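Local coordinates for protein PlzA (Borrelia burgdorferi, PDB 7MIE) that binds the second messenger c-di-GMP through its PilZ domain and probably acts as a c-di-GMP receptor in signalling, at residues L25-Y37 with E149-L161. Residues are numbered along the deposited sequence; the frame is centred on the assembly and turned at random.
Sequences LLSRKIRDYGAKY and EEIAIKVGKLLDL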
ATOM      1  N   LEU A  25     -14.178 -23.781 -11.367  1.00 54.25           N
ATOM      2  CA  LEU A  25     -13.059 -23.621 -12.363  1.00 56.94           C
ATOM      3  C   LEU A  25     -12.340 -22.298 -12.092  1.00 53.44           C
ATOM      4  O   LEU A  25     -11.161 -22.282 -11.741  1.00 46.84           O
ATOM      5  CB  LEU A  25     -13.617 -23.676 -13.793  1.00 57.06           C
ATOM      6  CG  LEU A  25     -12.604 -24.020 -14.892  1.00 63.33           C
ATOM      7  CD1 LEU A  25     -13.307 -24.452 -16.173  1.00 62.88           C
ATOM      8  CD2 LEU A  25     -11.633 -22.875 -15.173  1.00 59.56           C
ATOM      9  N   LEU A  26     -13.063 -21.185 -12.270  1.00 53.60           N
ATOM     10  CA  LEU A  26     -12.582 -19.895 -11.800  1.00 46.93           C
ATOM     11  C   LEU A  26     -12.527 -19.924 -10.274  1.00 44.29           C
ATOM     12  O   LEU A  26     -11.530 -19.505  -9.680  1.00 38.08           O
ATOM     13  CB  LEU A  26     -13.542 -18.813 -12.300  1.00 49.20           C
ATOM     14  CG  LEU A  26     -12.999 -17.383 -12.284  1.00 48.68           C
ATOM     15  CD1 LEU A  26     -11.905 -17.216 -13.334  1.00 52.38           C
ATOM     16  CD2 LEU A  26     -14.125 -16.402 -12.565  1.00 49.69           C
ATOM     17  N   SER A  27     -13.604 -20.451  -9.666  1.00 39.72           N
ATOM     18  CA  SER A  27     -13.691 -20.682  -8.234  1.00 40.52           C
ATOM     19  C   SER A  27     -12.515 -21.528  -7.754  1.00 36.49           C
ATOM     20  O   SER A  27     -11.939 -21.251  -6.695  1.00 36.18           O
ATOM     21  CB  SER A  27     -15.014 -21.326  -7.878  1.00 45.47           C
ATOM     22  OG  SER A  27     -16.086 -20.504  -8.350  1.00 48.88           O
ATOM     23  N   ARG A  28     -12.179 -22.539  -8.558  1.00 34.66           N
ATOM     24  CA  ARG A  28     -11.134 -23.468  -8.176  1.00 34.87           C
ATOM     25  C   ARG A  28      -9.786 -22.766  -8.212  1.00 31.79           C
ATOM     26  O   ARG A  28      -9.000 -22.938  -7.293  1.00 29.89           O
ATOM     27  CB  ARG A  28     -11.071 -24.698  -9.082  1.00 37.49           C
ATOM     28  CG  ARG A  28      -9.850 -25.558  -8.801  1.00 37.33           C
ATOM     29  CD  ARG A  28      -9.994 -26.766  -9.705  1.00 38.58           C
ATOM     30  NE  ARG A  28      -9.048 -27.785  -9.313  1.00 40.73           N
ATOM     31  CZ  ARG A  28      -9.137 -29.055  -9.701  1.00 43.35           C
ATOM     32  NH1 ARG A  28     -10.149 -29.444 -10.463  1.00 44.04           N
ATOM     33  NH2 ARG A  28      -8.226 -29.928  -9.312  1.00 39.99           N
ATOM     34  N   LYS A  29      -9.535 -22.003  -9.285  1.00 30.41           N
ATOM     35  CA  LYS A  29      -8.307 -21.237  -9.388  1.00 28.57           C
ATOM     36  C   LYS A  29      -8.196 -20.256  -8.232  1.00 25.73           C
ATOM     37  O   LYS A  29      -7.109 -20.094  -7.686  1.00 25.81           O
ATOM     38  CB  LYS A  29      -8.238 -20.489 -10.724  1.00 33.19           C
ATOM     39  CG  LYS A  29      -6.877 -19.862 -11.019  1.00 37.45           C
ATOM     40  CD  LYS A  29      -5.814 -20.875 -11.403  1.00 43.16           C
ATOM     41  CE  LYS A  29      -4.416 -20.457 -10.998  1.00 45.70           C
ATOM     42  NZ  LYS A  29      -4.230 -20.562  -9.524  1.00 48.51           N
ATOM     43  N   ILE A  30      -9.315 -19.624  -7.843  1.00 25.58           N
ATOM     44  CA  ILE A  30      -9.268 -18.667  -6.737  1.00 25.73           C
ATOM     45  C   ILE A  30      -8.962 -19.363  -5.409  1.00 24.42           C
ATOM     46  O   ILE A  30      -8.192 -18.827  -4.619  1.00 26.15           O
ATOM     47  CB  ILE A  30     -10.575 -17.835  -6.658  1.00 26.03           C
ATOM     48  CG1 ILE A  30     -10.612 -16.869  -7.843  1.00 28.30           C
ATOM     49  CG2 ILE A  30     -10.782 -17.161  -5.308  1.00 27.58           C
ATOM     50  CD1 ILE A  30     -12.015 -16.396  -8.230  1.00 28.21           C
ATOM     51  N   ARG A  31      -9.487 -20.582  -5.203  1.00 26.32           N
ATOM     52  CA  ARG A  31      -9.177 -21.383  -4.017  1.00 28.48           C
ATOM     53  C   ARG A  31      -7.690 -21.757  -3.991  1.00 27.35           C
ATOM     54  O   ARG A  31      -7.059 -21.675  -2.936  1.00 27.25           O
ATOM     55  CB  ARG A  31     -10.047 -22.652  -3.962  1.00 32.30           C
ATOM     56  CG  ARG A  31     -11.509 -22.373  -3.628  1.00 40.86           C
ATOM     57  CD  ARG A  31     -12.458 -23.576  -3.553  1.00 45.72           C
ATOM     58  NE  ARG A  31     -12.523 -24.488  -4.700  1.00 49.79           N
ATOM     59  CZ  ARG A  31     -11.759 -25.574  -4.821  1.00 50.74           C
ATOM     60  NH1 ARG A  31     -10.897 -25.857  -3.867  1.00 52.97           N
ATOM     61  NH2 ARG A  31     -11.857 -26.372  -5.870  1.00 57.02           N
ATOM     62  N   ASP A  32      -7.132 -22.145  -5.152  1.00 25.14           N
ATOM     63  CA  ASP A  32      -5.699 -22.460  -5.230  1.00 25.82           C
ATOM     64  C   ASP A  32      -4.846 -21.238  -4.874  1.00 23.94           C
ATOM     65  O   ASP A  32      -3.889 -21.316  -4.112  1.00 25.29           O
ATOM     66  CB  ASP A  32      -5.262 -22.888  -6.635  1.00 28.72           C
ATOM     67  CG  ASP A  32      -5.932 -24.160  -7.168  1.00 32.55           C
ATOM     68  OD1 ASP A  32      -6.496 -24.927  -6.359  1.00 33.11           O
ATOM     69  OD2 ASP A  32      -5.923 -24.335  -8.412  1.00 36.26           O
ATOM     70  N   TYR A  33      -5.206 -20.053  -5.406  1.00 22.98           N
ATOM     71  CA  TYR A  33      -4.456 -18.850  -5.094  1.00 23.22           C
ATOM     72  C   TYR A  33      -4.566 -18.470  -3.614  1.00 23.07           C
ATOM     73  O   TYR A  33      -3.583 -18.037  -3.031  1.00 22.92           O
ATOM     74  CB  TYR A  33      -5.064 -17.676  -5.868  1.00 23.20           C
ATOM     75  CG  TYR A  33      -4.535 -17.469  -7.262  1.00 23.60           C
ATOM     76  CD1 TYR A  33      -3.171 -17.401  -7.491  1.00 24.41           C
ATOM     77  CD2 TYR A  33      -5.406 -17.223  -8.314  1.00 23.73           C
ATOM     78  CE1 TYR A  33      -2.689 -17.156  -8.771  1.00 25.32           C
ATOM     79  CE2 TYR A  33      -4.932 -16.929  -9.589  1.00 26.64           C
ATOM     80  CZ  TYR A  33      -3.564 -16.881  -9.809  1.00 26.24           C
ATOM     81  OH  TYR A  33      -3.055 -16.657 -11.066  1.00 27.78           O
ATOM     82  N   GLY A  34      -5.749 -18.655  -3.009  1.00 24.11           N
ATOM     83  CA  GLY A  34      -6.003 -18.466  -1.581  1.00 25.05           C
ATOM     84  C   GLY A  34      -5.042 -19.261  -0.704  1.00 27.33           C
ATOM     85  O   GLY A  34      -4.455 -18.737   0.259  1.00 27.40           O
ATOM     86  N   ALA A  35      -4.822 -20.518  -1.108  1.00 25.80           N
ATOM     87  CA  ALA A  35      -3.945 -21.392  -0.329  1.00 26.06           C
ATOM     88  C   ALA A  35      -2.494 -21.001  -0.554  1.00 26.52           C
ATOM     89  O   ALA A  35      -1.730 -20.859   0.391  1.00 29.76           O
ATOM     90  CB  ALA A  35      -4.178 -22.839  -0.740  1.00 27.38           C
ATOM     91  N   LYS A  36      -2.128 -20.763  -1.817  1.00 25.35           N
ATOM     92  CA  LYS A  36      -0.757 -20.487  -2.204  1.00 26.07           C
ATOM     93  C   LYS A  36      -0.280 -19.187  -1.564  1.00 27.76           C
ATOM     94  O   LYS A  36       0.885 -19.090  -1.183  1.00 28.24           O
ATOM     95  CB  LYS A  36      -0.666 -20.408  -3.731  1.00 28.01           C
ATOM     96  CG  LYS A  36       0.734 -20.189  -4.263  1.00 31.17           C
ATOM     97  CD  LYS A  36       0.849 -20.324  -5.761  1.00 35.09           C
ATOM     98  CE  LYS A  36       2.272 -19.961  -6.139  1.00 37.03           C
ATOM     99  NZ  LYS A  36       2.652 -20.549  -7.425  1.00 40.37           N
ATOM    100  N   TYR A  37      -1.177 -18.193  -1.460  1.00 26.27           N
ATOM    101  CA  TYR A  37      -0.747 -16.835  -1.101  1.00 25.73           C
ATOM    102  C   TYR A  37      -1.272 -16.396   0.253  1.00 27.38           C
ATOM    103  O   TYR A  37      -1.434 -15.197   0.534  1.00 25.93           O
ATOM    104  CB  TYR A  37      -1.079 -15.825  -2.214  1.00 23.83           C
ATOM    105  CG  TYR A  37      -0.279 -16.101  -3.470  1.00 24.75           C
ATOM    106  CD1 TYR A  37       1.110 -16.100  -3.425  1.00 25.97           C
ATOM    107  CD2 TYR A  37      -0.885 -16.329  -4.694  1.00 24.02           C
ATOM    108  CE1 TYR A  37       1.881 -16.361  -4.553  1.00 25.82           C
ATOM    109  CE2 TYR A  37      -0.131 -16.570  -5.842  1.00 25.69           C
ATOM    110  CZ  TYR A  37       1.259 -16.609  -5.758  1.00 26.44           C
ATOM    111  OH  TYR A  37       2.042 -16.847  -6.856  1.00 28.09           O
ATOM    112  N   GLU A 149     -15.394 -12.461  -8.006  1.00 31.04           N
ATOM    113  CA  GLU A 149     -14.395 -13.329  -8.614  1.00 30.79           C
ATOM    114  C   GLU A 149     -13.500 -12.571  -9.594  1.00 30.45           C
ATOM    115  O   GLU A 149     -12.323 -12.909  -9.685  1.00 27.87           O
ATOM    116  CB  GLU A 149     -15.054 -14.577  -9.211  1.00 32.69           C
ATOM    117  CG  GLU A 149     -15.574 -15.547  -8.151  1.00 38.24           C
ATOM    118  CD  GLU A 149     -16.004 -16.922  -8.699  1.00 45.87           C
ATOM    119  OE1 GLU A 149     -16.650 -16.952  -9.757  1.00 47.87           O
ATOM    120  OE2 GLU A 149     -15.640 -17.967  -8.095  1.00 49.60           O
ATOM    121  N   GLU A 150     -14.038 -11.550 -10.305  1.00 30.11           N
ATOM    122  CA  GLU A 150     -13.265 -10.783 -11.276  1.00 32.79           C
ATOM    123  C   GLU A 150     -12.091 -10.075 -10.587  1.00 29.35           C
ATOM    124  O   GLU A 150     -10.982 -10.039 -11.136  1.00 32.24           O
ATOM    125  CB  GLU A 150     -14.161  -9.795 -12.056  1.00 37.84           C
ATOM    126  CG  GLU A 150     -14.646  -8.610 -11.226  1.00 44.26           C
ATOM    127  CD  GLU A 150     -15.312  -7.425 -11.934  1.00 50.06           C
ATOM    128  OE1 GLU A 150     -14.591  -6.414 -12.278  1.00 44.12           O
ATOM    129  OE2 GLU A 150     -16.563  -7.478 -12.096  1.00 49.94           O
ATOM    130  N   ILE A 151     -12.300  -9.666  -9.319  1.00 26.09           N
ATOM    131  CA  ILE A 151     -11.238  -9.005  -8.567  1.00 25.16           C
ATOM    132  C   ILE A 151     -10.260 -10.049  -8.016  1.00 22.26           C
ATOM    133  O   ILE A 151      -9.054  -9.896  -8.183  1.00 22.04           O
ATOM    134  CB  ILE A 151     -11.830  -8.116  -7.459  1.00 27.18           C
ATOM    135  CG1 ILE A 151     -12.534  -6.925  -8.130  1.00 29.90           C
ATOM    136  CG2 ILE A 151     -10.728  -7.634  -6.533  1.00 27.00           C
ATOM    137  CD1 ILE A 151     -13.320  -6.075  -7.208  1.00 31.43           C
ATOM    138  N   ALA A 152     -10.787 -11.116  -7.411  1.00 22.86           N
ATOM    139  CA  ALA A 152      -9.962 -12.170  -6.820  1.00 23.38           C
ATOM    140  C   ALA A 152      -8.946 -12.774  -7.810  1.00 23.70           C
ATOM    141  O   ALA A 152      -7.772 -12.956  -7.485  1.00 22.30           O
ATOM    142  CB  ALA A 152     -10.859 -13.242  -6.214  1.00 24.18           C
ATOM    143  N   ILE A 153      -9.375 -13.090  -9.037  1.00 22.09           N
ATOM    144  CA  ILE A 153      -8.473 -13.699 -10.012  1.00 24.06           C
ATOM    145  C   ILE A 153      -7.355 -12.728 -10.409  1.00 22.84           C
ATOM    146  O   ILE A 153      -6.200 -13.126 -10.548  1.00 22.68           O
ATOM    147  CB  ILE A 153      -9.270 -14.216 -11.242  1.00 26.55           C
ATOM    148  CG1 ILE A 153      -8.396 -15.118 -12.106  1.00 30.58           C
ATOM    149  CG2 ILE A 153      -9.883 -13.093 -12.067  1.00 28.67           C
ATOM    150  CD1 ILE A 153      -8.334 -16.499 -11.463  1.00 35.02           C
ATOM    151  N   LYS A 154      -7.661 -11.414 -10.448  1.00 21.89           N
ATOM    152  CA  LYS A 154      -6.632 -10.446 -10.785  1.00 21.80           C
ATOM    153  C   LYS A 154      -5.656 -10.239  -9.627  1.00 20.51           C
ATOM    154  O   LYS A 154      -4.467 -10.062  -9.860  1.00 20.91           O
ATOM    155  CB  LYS A 154      -7.303  -9.105 -11.077  1.00 23.24           C
ATOM    156  CG  LYS A 154      -7.950  -9.043 -12.465  1.00 22.71           C
ATOM    157  CD  LYS A 154      -8.541  -7.654 -12.658  1.00 22.32           C
ATOM    158  CE  LYS A 154      -9.177  -7.541 -14.038  1.00 23.79           C
ATOM    159  NZ  LYS A 154      -9.956  -6.286 -14.100  1.00 24.06           N
ATOM    160  N   VAL A 155      -6.153 -10.349  -8.395  1.00 19.70           N
ATOM    161  CA  VAL A 155      -5.249 -10.210  -7.249  1.00 19.68           C
ATOM    162  C   VAL A 155      -4.292 -11.405  -7.260  1.00 19.63           C
ATOM    163  O   VAL A 155      -3.087 -11.259  -7.018  1.00 19.28           O
ATOM    164  CB  VAL A 155      -6.054 -10.110  -5.926  1.00 19.11           C
ATOM    165  CG1 VAL A 155      -5.120 -10.156  -4.711  1.00 20.37           C
ATOM    166  CG2 VAL A 155      -6.902  -8.816  -5.907  1.00 20.73           C
ATOM    167  N   GLY A 156      -4.817 -12.586  -7.614  1.00 20.05           N
ATOM    168  CA  GLY A 156      -3.928 -13.746  -7.692  1.00 20.69           C
ATOM    169  C   GLY A 156      -2.853 -13.580  -8.767  1.00 20.93           C
ATOM    170  O   GLY A 156      -1.672 -13.882  -8.525  1.00 20.26           O
ATOM    171  N   LYS A 157      -3.228 -12.988  -9.895  1.00 22.06           N
ATOM    172  CA  LYS A 157      -2.238 -12.744 -10.939  1.00 22.72           C
ATOM    173  C   LYS A 157      -1.173 -11.751 -10.481  1.00 22.00           C
ATOM    174  O   LYS A 157       0.014 -11.885 -10.814  1.00 23.25           O
ATOM    175  CB  LYS A 157      -2.936 -12.252 -12.213  1.00 26.97           C
ATOM    176  CG  LYS A 157      -3.781 -13.339 -12.877  1.00 29.93           C
ATOM    177  CD  LYS A 157      -4.665 -12.819 -13.993  1.00 37.04           C
ATOM    178  CE  LYS A 157      -5.108 -13.912 -14.948  1.00 41.37           C
ATOM    179  NZ  LYS A 157      -5.739 -13.295 -16.146  1.00 46.81           N
ATOM    180  N   LEU A 158      -1.587 -10.710  -9.750  1.00 20.73           N
ATOM    181  CA  LEU A 158      -0.630  -9.760  -9.193  1.00 20.11           C
ATOM    182  C   LEU A 158       0.269 -10.424  -8.158  1.00 20.39           C
ATOM    183  O   LEU A 158       1.474 -10.129  -8.118  1.00 21.77           O
ATOM    184  CB  LEU A 158      -1.364  -8.580  -8.522  1.00 19.82           C
ATOM    185  CG  LEU A 158      -2.101  -7.659  -9.515  1.00 21.30           C
ATOM    186  CD1 LEU A 158      -3.048  -6.746  -8.730  1.00 22.02           C
ATOM    187  CD2 LEU A 158      -1.108  -6.840 -10.332  1.00 23.88           C
ATOM    188  N   LEU A 159      -0.280 -11.352  -7.355  1.00 20.14           N
ATOM    189  CA  LEU A 159       0.562 -12.056  -6.390  1.00 19.88           C
ATOM    190  C   LEU A 159       1.565 -12.991  -7.102  1.00 20.97           C
ATOM    191  O   LEU A 159       2.691 -13.077  -6.660  1.00 20.65           O
ATOM    192  CB  LEU A 159      -0.292 -12.833  -5.379  1.00 20.50           C
ATOM    193  CG  LEU A 159      -1.056 -11.947  -4.401  1.00 20.81           C
ATOM    194  CD1 LEU A 159      -2.203 -12.708  -3.768  1.00 21.50           C
ATOM    195  CD2 LEU A 159      -0.079 -11.387  -3.342  1.00 21.90           C
ATOM    196  N   ASP A 160       1.185 -13.609  -8.219  1.00 21.56           N
ATOM    197  CA  ASP A 160       2.143 -14.374  -9.006  1.00 23.98           C
ATOM    198  C   ASP A 160       3.301 -13.494  -9.454  1.00 22.56           C
ATOM    199  O   ASP A 160       4.456 -13.904  -9.363  1.00 23.99           O
ATOM    200  CB  ASP A 160       1.496 -14.878 -10.298  1.00 25.96           C
ATOM    201  CG  ASP A 160       0.576 -16.062 -10.135  1.00 27.62           C
ATOM    202  OD1 ASP A 160       0.689 -16.801  -9.095  1.00 28.74           O
ATOM    203  OD2 ASP A 160      -0.225 -16.277 -11.096  1.00 30.10           O
ATOM    204  N   LEU A 161       2.995 -12.289  -9.903  1.00 22.65           N
ATOM    205  CA  LEU A 161       4.049 -11.370 -10.348  1.00 23.78           C
ATOM    206  C   LEU A 161       4.912 -10.922  -9.171  1.00 22.41           C
ATOM    207  O   LEU A 161       6.134 -10.833  -9.295  1.00 23.13           O
ATOM    208  CB  LEU A 161       3.422 -10.166 -11.045  1.00 23.94           C
ATOM    209  CG  LEU A 161       2.650 -10.505 -12.321  1.00 27.28           C
ATOM    210  CD1 LEU A 161       2.096  -9.211 -12.922  1.00 30.27           C
ATOM    211  CD2 LEU A 161       3.562 -11.213 -13.336  1.00 26.16           C
TER
HETATM  212  O   HOH W   1       0.396 -19.436  -9.225  1.00 42.70           O
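Tyr33 lies against Gly156 where helix 26-36 crosses residues 149-161 of helix 149-164, the axes 9.5 Å apart and running in the same general direction at 44°. Gly156 CA sits 3.5 Å from the centroid of the Tyr33 ring, almost on the ring normal, in a CH-pi contact. With no side chain at Gly156, the ring can lie flat on the backbone. Lys29 NZ covers the opposite face of this ring. Tyr33 is a knob among Ile153, Gly156, Lys157 and Asp160. Ile153 returns the packing: its CG1 is anti to the backbone N (chi1 -167°), and CD1 enters a hole formed by Leu26, Lys29, Ile30 and Tyr33.

Polar bonds tie the contact at its two ends, Ser27 with Glu149 at one and the tyrosines with Asp160 at the other. Ser27 OG donates to the syn lone pair of Glu149 OE2 at 2.6 Å. Tyr37 OH donates to the anti lone pair of Asp160 OD1 at 2.6 Å. Tyr33 OH donates to Asp160 OD2 at 2.9 Å, coming from above the carboxylate plane. A water links Asp160 OD1 to Lys36 NZ. These bonds probably fix the carboxylate's rotation and stabilise its negative charge. Leu159 CB packs over one face of the Tyr37 ring.

Met76 also touches Tyr33 and Leu159. The contact is knobs-into-holes helix packing within the PilZN3 region, joining helix 26-36, the first modelled helix, to helix 149-164, away from the c-di-GMP site.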